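Local coordinates for protein N-acylethanolamine-hydrolyzing acid amidase subunit alpha (Caenorhabditis elegans, PDB 6DY3) that is the alpha subunit of a heterodimeric amidase, made by autocatalytic cleavage, that probably degrades bioactive fatty acid amides such as N-palmitoylethanolamine to ethanolamine and free fatty acids, at residues 23-26 with 27-30; 68-71 with 72-76. All coordinates share one frame; numbering follows the deposited sequence.

Contact 1. Residues 23-26 with 27-30; sequences EPPS and QRWN
The Arg-28 side chain runs back along Pro-25 and donates to the carbonyl of Glu-23. The bond from Arg-28 NE to Glu-23 O is 3.1 Å long and nearly straight. The acceptor lies in the guanidinium plane, but NE sits well above the plane of the carbonyl. Arg-28 NH2 adds a weak bond to the same oxygen. The side chain is extended from CG to NE (chi2 174°, chi3 -176°), which carries the guanidinium to this carbonyl. Its other end is claimed from outside the loop: NH1 forms salt bridges with Glu-73 and Glu-77 of helix 72-85. Two carboxylates and a carbonyl thus fix the rotation of the group.

The second polar system runs along Ser-26, Gln-27 and Asn-30. Gln-27 bends at chi2 (-61°), and its NE2 reaches back to Ser-26 OG at 2.9 Å, the hydroxyl oxygen lying close to the amide plane. On the other end of that amide, Gln-27 OE1 accepts from Asn-30 ND2 at 2.9 Å. The Gln-27 amide is therefore held from both ends.

Backbone bonds close the bend. Gln-27 N donates to Pro-24 O at 3.0 Å, and Arg-28 N makes a weak bond to Pro-25 O.

Packing completes the contact. Pro-25 CG lies 3.8 Å from Arg-28 NH2, over one face of the guanidinium near its rim. Pro-24 CG meets Gln-27 CG at 3.8 Å. In this loop after strand 15-20, a type I beta turn from Gln-27 to Asn-30 leads into helix 30-36, with Trp-29 at the N-cap.

Contact 2. Residues 68-71 with 72-76; sequences RYFT and TEIQE
Thr-71 caps helix 72-85 by taking a weak bond from Ile-74 N, and the contact joins the loop 68-71 to the first turn of that helix. Thr-72 is the first helical residue. Glu-73 follows, with CB near the hydroxyl of Thr-71, while its carboxylate turns to Arg-28 in a salt bridge.

Ile-74 meets the side chains of Thr-71 and Phe-70. The capping bond from its backbone N to Thr-71 OG1 is 3.4 Å long. The torsion of Thr-71 explains it: OG1 stands between the backbone N and the carbonyl carbon (chi1 68°), turned to the start of the helix. Ile-74 CG1 also lies beside OG1. The CG2 methyl takes the other neighbour and packs on Phe-70 CD1 at 3.7 Å, the two side chains crossing at about a right angle. Phe-94 of the beta subunit covers this pair, edge-to-face with the Phe-70 ring and packed on Ile-74.

Gln-75 grips the loop twice. Its backbone N donates to Thr-71 O at 2.9 Å, an i to i+4 backbone bond at the start of the helix. The extended side chain brings NE2 to Phe-70 O at 2.9 Å with an N-H...O angle of 163°. With an alanine here, Phe-70 O would probably lose its side-chain donor and the loop would be less firmly tied to the helix. In this bond the oxygen lies close to the Gln-75 amide plane, and NE2 stands well above the plane of the Phe-70 carbonyl.

In the fold
Both contacts are helix starts on the surface of the alpha subunit. Contact 1 comes first, between strand 15-20 and helix 30-36. Contact 2 follows later, where the loop after helix 56-63 enters helix 72-85. Their centres are about 13 Å apart, and they touch directly. The Arg-28 to Glu-73 salt bridge ties them together. Beside it, Pro-25 CB packs on Glu-73 O and Ser-26 CB on Glu-76 O. The loop 23-30 therefore lies against the first turns of helix 72-85. Both contacts also reach the beta subunit, through Arg-28 and Trp-29 in contact 1 and through Tyr-69, Phe-70 and Ile-74 in contact 2, so they border the heterodimer interface.

Contact 1. Residues 23-26 with 27-30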
ATOM      1  N   GLU A  23      15.557 -10.638 -14.912  1.00 72.41           N
ATOM      2  CA  GLU A  23      16.898 -10.359 -14.436  1.00 74.97           C
ATOM      3  C   GLU A  23      17.132 -11.021 -13.080  1.00 72.27           C
ATOM      4  O   GLU A  23      16.181 -11.319 -12.352  1.00 70.96           O
ATOM      5  CB  GLU A  23      17.120  -8.855 -14.316  1.00 75.73           C
ATOM      6  CG  GLU A  23      17.189  -8.130 -15.645  1.00 82.13           C
ATOM      7  CD  GLU A  23      17.373  -6.637 -15.474  1.00 88.51           C
ATOM      8  OE1 GLU A  23      17.901  -6.218 -14.420  1.00 85.38           O
ATOM      9  OE2 GLU A  23      16.991  -5.883 -16.395  1.00 95.42           O
ATOM     10  N   PRO A  24      18.391 -11.260 -12.718  1.00 67.62           N
ATOM     11  CA  PRO A  24      18.689 -11.773 -11.376  1.00 64.16           C
ATOM     12  C   PRO A  24      18.195 -10.808 -10.313  1.00 60.65           C
ATOM     13  O   PRO A  24      18.306  -9.583 -10.478  1.00 55.75           O
ATOM     14  CB  PRO A  24      20.223 -11.888 -11.365  1.00 66.09           C
ATOM     15  CG  PRO A  24      20.694 -11.071 -12.526  1.00 66.18           C
ATOM     16  CD  PRO A  24      19.604 -11.138 -13.540  1.00 65.03           C
ATOM     17  N   PRO A  25      17.640 -11.313  -9.207  1.00 64.50           N
ATOM     18  CA  PRO A  25      16.996 -10.406  -8.239  1.00 63.47           C
ATOM     19  C   PRO A  25      17.916  -9.337  -7.670  1.00 60.26           C
ATOM     20  O   PRO A  25      17.438  -8.247  -7.328  1.00 58.37           O
ATOM     21  CB  PRO A  25      16.502 -11.364  -7.144  1.00 62.58           C
ATOM     22  CG  PRO A  25      16.426 -12.696  -7.791  1.00 62.90           C
ATOM     23  CD  PRO A  25      17.540 -12.720  -8.783  1.00 66.22           C
ATOM     24  N   SER A  26      19.217  -9.612  -7.546  1.00 57.73           N
ATOM     25  CA  SER A  26      20.145  -8.645  -6.970  1.00 55.85           C
ATOM     26  C   SER A  26      20.397  -7.438  -7.870  1.00 55.95           C
ATOM     27  O   SER A  26      21.041  -6.482  -7.422  1.00 54.19           O
ATOM     28  CB  SER A  26      21.472  -9.327  -6.651  1.00 58.19           C
ATOM     29  OG  SER A  26      22.069  -9.850  -7.823  1.00 62.42           O
ATOM     30  N   GLN A  27      19.919  -7.455  -9.113  1.00 58.85           N
ATOM     31  CA  GLN A  27      20.181  -6.386 -10.066  1.00 62.65           C
ATOM     32  C   GLN A  27      18.933  -5.608 -10.450  1.00 58.98           C
ATOM     33  O   GLN A  27      19.032  -4.648 -11.220  1.00 62.37           O
ATOM     34  CB  GLN A  27      20.823  -6.970 -11.332  1.00 70.79           C
ATOM     35  CG  GLN A  27      21.994  -7.878 -11.023  1.00 75.82           C
ATOM     36  CD  GLN A  27      23.104  -7.140 -10.308  1.00 80.00           C
ATOM     37  OE1 GLN A  27      23.546  -6.080 -10.756  1.00 77.05           O
ATOM     38  NE2 GLN A  27      23.480  -7.633  -9.131  1.00 84.69           N
ATOM     39  N   ARG A  28      17.768  -5.979  -9.919  1.00 52.23           N
ATOM     40  CA  ARG A  28      16.512  -5.461 -10.444  1.00 49.05           C
ATOM     41  C   ARG A  28      16.291  -4.001 -10.062  1.00 47.80           C
ATOM     42  O   ARG A  28      15.720  -3.229 -10.842  1.00 45.15           O
ATOM     43  CB  ARG A  28      15.358  -6.326  -9.944  1.00 48.86           C
ATOM     44  CG  ARG A  28      15.357  -7.733 -10.507  1.00 49.52           C
ATOM     45  CD  ARG A  28      14.280  -8.577  -9.856  1.00 49.73           C
ATOM     46  NE  ARG A  28      14.321  -9.962 -10.312  1.00 53.33           N
ATOM     47  CZ  ARG A  28      13.504 -10.915  -9.875  1.00 55.34           C
ATOM     48  NH1 ARG A  28      12.577 -10.638  -8.967  1.00 51.09           N
ATOM     49  NH2 ARG A  28      13.613 -12.150 -10.346  1.00 60.64           N
ATOM     50  N   TRP A  29      16.715  -3.607  -8.863  1.00 46.55           N
ATOM     51  CA  TRP A  29      16.455  -2.271  -8.351  1.00 44.48           C
ATOM     52  C   TRP A  29      17.643  -1.336  -8.525  1.00 46.51           C
ATOM     53  O   TRP A  29      17.645  -0.244  -7.947  1.00 49.06           O
ATOM     54  CB  TRP A  29      16.065  -2.352  -6.874  1.00 42.03           C
ATOM     55  CG  TRP A  29      14.823  -3.144  -6.643  1.00 40.94           C
ATOM     56  CD1 TRP A  29      14.740  -4.454  -6.257  1.00 41.11           C
ATOM     57  CD2 TRP A  29      13.476  -2.684  -6.796  1.00 39.79           C
ATOM     58  NE1 TRP A  29      13.422  -4.833  -6.157  1.00 40.16           N
ATOM     59  CE2 TRP A  29      12.628  -3.764  -6.484  1.00 39.35           C
ATOM     60  CE3 TRP A  29      12.905  -1.461  -7.164  1.00 39.25           C
ATOM     61  CZ2 TRP A  29      11.243  -3.657  -6.528  1.00 39.08           C
ATOM     62  CZ3 TRP A  29      11.529  -1.358  -7.205  1.00 38.31           C
ATOM     63  CH2 TRP A  29      10.714  -2.446  -6.891  1.00 37.92           C
ATOM     64  N   ASN A  30      18.639  -1.724  -9.323  1.00 46.57           N
ATOM     65  CA  ASN A  30      19.847  -0.914  -9.452  1.00 47.59           C
ATOM     66  C   ASN A  30      19.519   0.503  -9.910  1.00 48.00           C
ATOM     67  O   ASN A  30      19.983   1.482  -9.314  1.00 50.07           O
ATOM     68  CB  ASN A  30      20.822  -1.574 -10.427  1.00 47.82           C
ATOM     69  CG  ASN A  30      21.305  -2.925  -9.948  1.00 50.30           C
ATOM     70  OD1 ASN A  30      21.151  -3.281  -8.784  1.00 53.64           O
ATOM     71  ND2 ASN A  30      21.885  -3.691 -10.855  1.00 54.50           N
TER

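Contact 2. Residues 68-71 with 72-76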
ATOM      1  N   ARG A  68      15.044 -15.998   7.303  1.00 55.96           N
ATOM      2  CA  ARG A  68      13.914 -16.581   8.014  1.00 53.95           C
ATOM      3  C   ARG A  68      12.570 -15.992   7.609  1.00 51.10           C
ATOM      4  O   ARG A  68      11.539 -16.620   7.871  1.00 53.58           O
ATOM      5  CB  ARG A  68      14.101 -16.404   9.527  1.00 55.52           C
ATOM      6  CG  ARG A  68      15.438 -16.903  10.043  1.00 62.61           C
ATOM      7  CD  ARG A  68      15.545 -16.779  11.556  1.00 69.41           C
ATOM      8  NE  ARG A  68      14.729 -17.771  12.247  1.00 75.31           N
ATOM      9  CZ  ARG A  68      15.143 -18.991  12.578  1.00 78.00           C
ATOM     10  NH1 ARG A  68      16.374 -19.389  12.281  1.00 75.33           N
ATOM     11  NH2 ARG A  68      14.322 -19.819  13.210  1.00 82.28           N
ATOM     12  N   TYR A  69      12.544 -14.812   6.983  1.00 45.90           N
ATOM     13  CA  TYR A  69      11.290 -14.120   6.713  1.00 45.12           C
ATOM     14  C   TYR A  69      10.917 -14.048   5.240  1.00 44.95           C
ATOM     15  O   TYR A  69       9.737 -13.846   4.933  1.00 42.25           O
ATOM     16  CB  TYR A  69      11.349 -12.683   7.254  1.00 42.53           C
ATOM     17  CG  TYR A  69      12.063 -12.545   8.576  1.00 40.13           C
ATOM     18  CD1 TYR A  69      11.549 -13.122   9.721  1.00 41.30           C
ATOM     19  CD2 TYR A  69      13.250 -11.832   8.677  1.00 39.83           C
ATOM     20  CE1 TYR A  69      12.193 -12.995  10.934  1.00 45.85           C
ATOM     21  CE2 TYR A  69      13.903 -11.698   9.883  1.00 40.59           C
ATOM     22  CZ  TYR A  69      13.368 -12.285  11.012  1.00 44.42           C
ATOM     23  OH  TYR A  69      13.999 -12.169  12.230  1.00 43.81           O
ATOM     24  N   PHE A  70      11.875 -14.218   4.334  1.00 47.98           N
ATOM     25  CA  PHE A  70      11.665 -13.972   2.918  1.00 51.12           C
ATOM     26  C   PHE A  70      12.070 -15.189   2.099  1.00 53.68           C
ATOM     27  O   PHE A  70      12.874 -16.021   2.529  1.00 57.73           O
ATOM     28  CB  PHE A  70      12.472 -12.754   2.436  1.00 49.90           C
ATOM     29  CG  PHE A  70      12.320 -11.537   3.301  1.00 48.50           C
ATOM     30  CD1 PHE A  70      11.181 -10.742   3.223  1.00 48.55           C
ATOM     31  CD2 PHE A  70      13.324 -11.175   4.182  1.00 48.81           C
ATOM     32  CE1 PHE A  70      11.045  -9.615   4.016  1.00 46.48           C
ATOM     33  CE2 PHE A  70      13.194 -10.048   4.980  1.00 49.61           C
ATOM     34  CZ  PHE A  70      12.055  -9.267   4.896  1.00 47.79           C
ATOM     35  N   THR A  71      11.497 -15.279   0.902  1.00 49.43           N
ATOM     36  CA  THR A  71      11.954 -16.253  -0.074  1.00 44.35           C
ATOM     37  C   THR A  71      13.354 -15.879  -0.549  1.00 45.11           C
ATOM     38  O   THR A  71      13.804 -14.742  -0.389  1.00 46.85           O
ATOM     39  CB  THR A  71      11.005 -16.315  -1.277  1.00 42.66           C
ATOM     40  OG1 THR A  71      11.083 -15.091  -2.023  1.00 42.53           O
ATOM     41  CG2 THR A  71       9.573 -16.536  -0.831  1.00 42.79           C
ATOM     42  N   THR A  72      14.051 -16.852  -1.139  1.00 51.99           N
ATOM     43  CA  THR A  72      15.389 -16.584  -1.658  1.00 55.14           C
ATOM     44  C   THR A  72      15.375 -15.428  -2.654  1.00 54.66           C
ATOM     45  O   THR A  72      16.280 -14.585  -2.651  1.00 52.70           O
ATOM     46  CB  THR A  72      15.966 -17.843  -2.307  1.00 58.01           C
ATOM     47  OG1 THR A  72      15.918 -18.928  -1.373  1.00 59.67           O
ATOM     48  CG2 THR A  72      17.411 -17.623  -2.735  1.00 59.92           C
ATOM     49  N   GLU A  73      14.349 -15.365  -3.507  1.00 53.84           N
ATOM     50  CA  GLU A  73      14.254 -14.279  -4.477  1.00 51.66           C
ATOM     51  C   GLU A  73      14.243 -12.927  -3.777  1.00 50.67           C
ATOM     52  O   GLU A  73      15.012 -12.025  -4.128  1.00 53.41           O
ATOM     53  CB  GLU A  73      12.997 -14.455  -5.331  1.00 53.04           C
ATOM     54  CG  GLU A  73      12.782 -13.345  -6.358  1.00 57.42           C
ATOM     55  CD  GLU A  73      11.436 -13.437  -7.064  1.00 58.61           C
ATOM     56  OE1 GLU A  73      10.577 -14.233  -6.629  1.00 56.53           O
ATOM     57  OE2 GLU A  73      11.241 -12.713  -8.062  1.00 61.27           O
ATOM     58  N   ILE A  74      13.378 -12.769  -2.774  1.00 44.92           N
ATOM     59  CA  ILE A  74      13.290 -11.492  -2.079  1.00 43.48           C
ATOM     60  C   ILE A  74      14.572 -11.219  -1.302  1.00 43.57           C
ATOM     61  O   ILE A  74      14.986 -10.061  -1.156  1.00 43.27           O
ATOM     62  CB  ILE A  74      12.052 -11.475  -1.160  1.00 42.59           C
ATOM     63  CG1 ILE A  74      10.756 -11.583  -1.974  1.00 42.14           C
ATOM     64  CG2 ILE A  74      12.031 -10.217  -0.297  1.00 41.76           C
ATOM     65  CD1 ILE A  74      10.500 -10.426  -2.926  1.00 42.08           C
ATOM     66  N   GLN A  75      15.213 -12.263  -0.775  1.00 44.40           N
ATOM     67  CA  GLN A  75      16.479 -12.074  -0.075  1.00 48.34           C
ATOM     68  C   GLN A  75      17.513 -11.427  -0.986  1.00 52.66           C
ATOM     69  O   GLN A  75      18.214 -10.490  -0.589  1.00 52.87           O
ATOM     70  CB  GLN A  75      16.994 -13.415   0.440  1.00 51.10           C
ATOM     71  CG  GLN A  75      16.159 -14.027   1.537  1.00 50.45           C
ATOM     72  CD  GLN A  75      16.694 -15.371   1.982  1.00 52.82           C
ATOM     73  OE1 GLN A  75      17.909 -15.578   2.054  1.00 54.01           O
ATOM     74  NE2 GLN A  75      15.791 -16.296   2.285  1.00 53.14           N
ATOM     75  N   GLU A  76      17.621 -11.916  -2.221  1.00 57.52           N
ATOM     76  CA  GLU A  76      18.627 -11.383  -3.129  1.00 64.59           C
ATOM     77  C   GLU A  76      18.307  -9.947  -3.529  1.00 63.13           C
ATOM     78  O   GLU A  76      19.219  -9.128  -3.692  1.00 69.22           O
ATOM     79  CB  GLU A  76      18.737 -12.284  -4.356  1.00 70.71           C
ATOM     80  CG  GLU A  76      19.246 -13.678  -4.048  1.00 76.68           C
ATOM     81  CD  GLU A  76      19.253 -14.580  -5.268  1.00 86.01           C
ATOM     82  OE1 GLU A  76      19.192 -14.063  -6.407  1.00 89.07           O
ATOM     83  OE2 GLU A  76      19.314 -15.815  -5.088  1.00 90.02           O
TER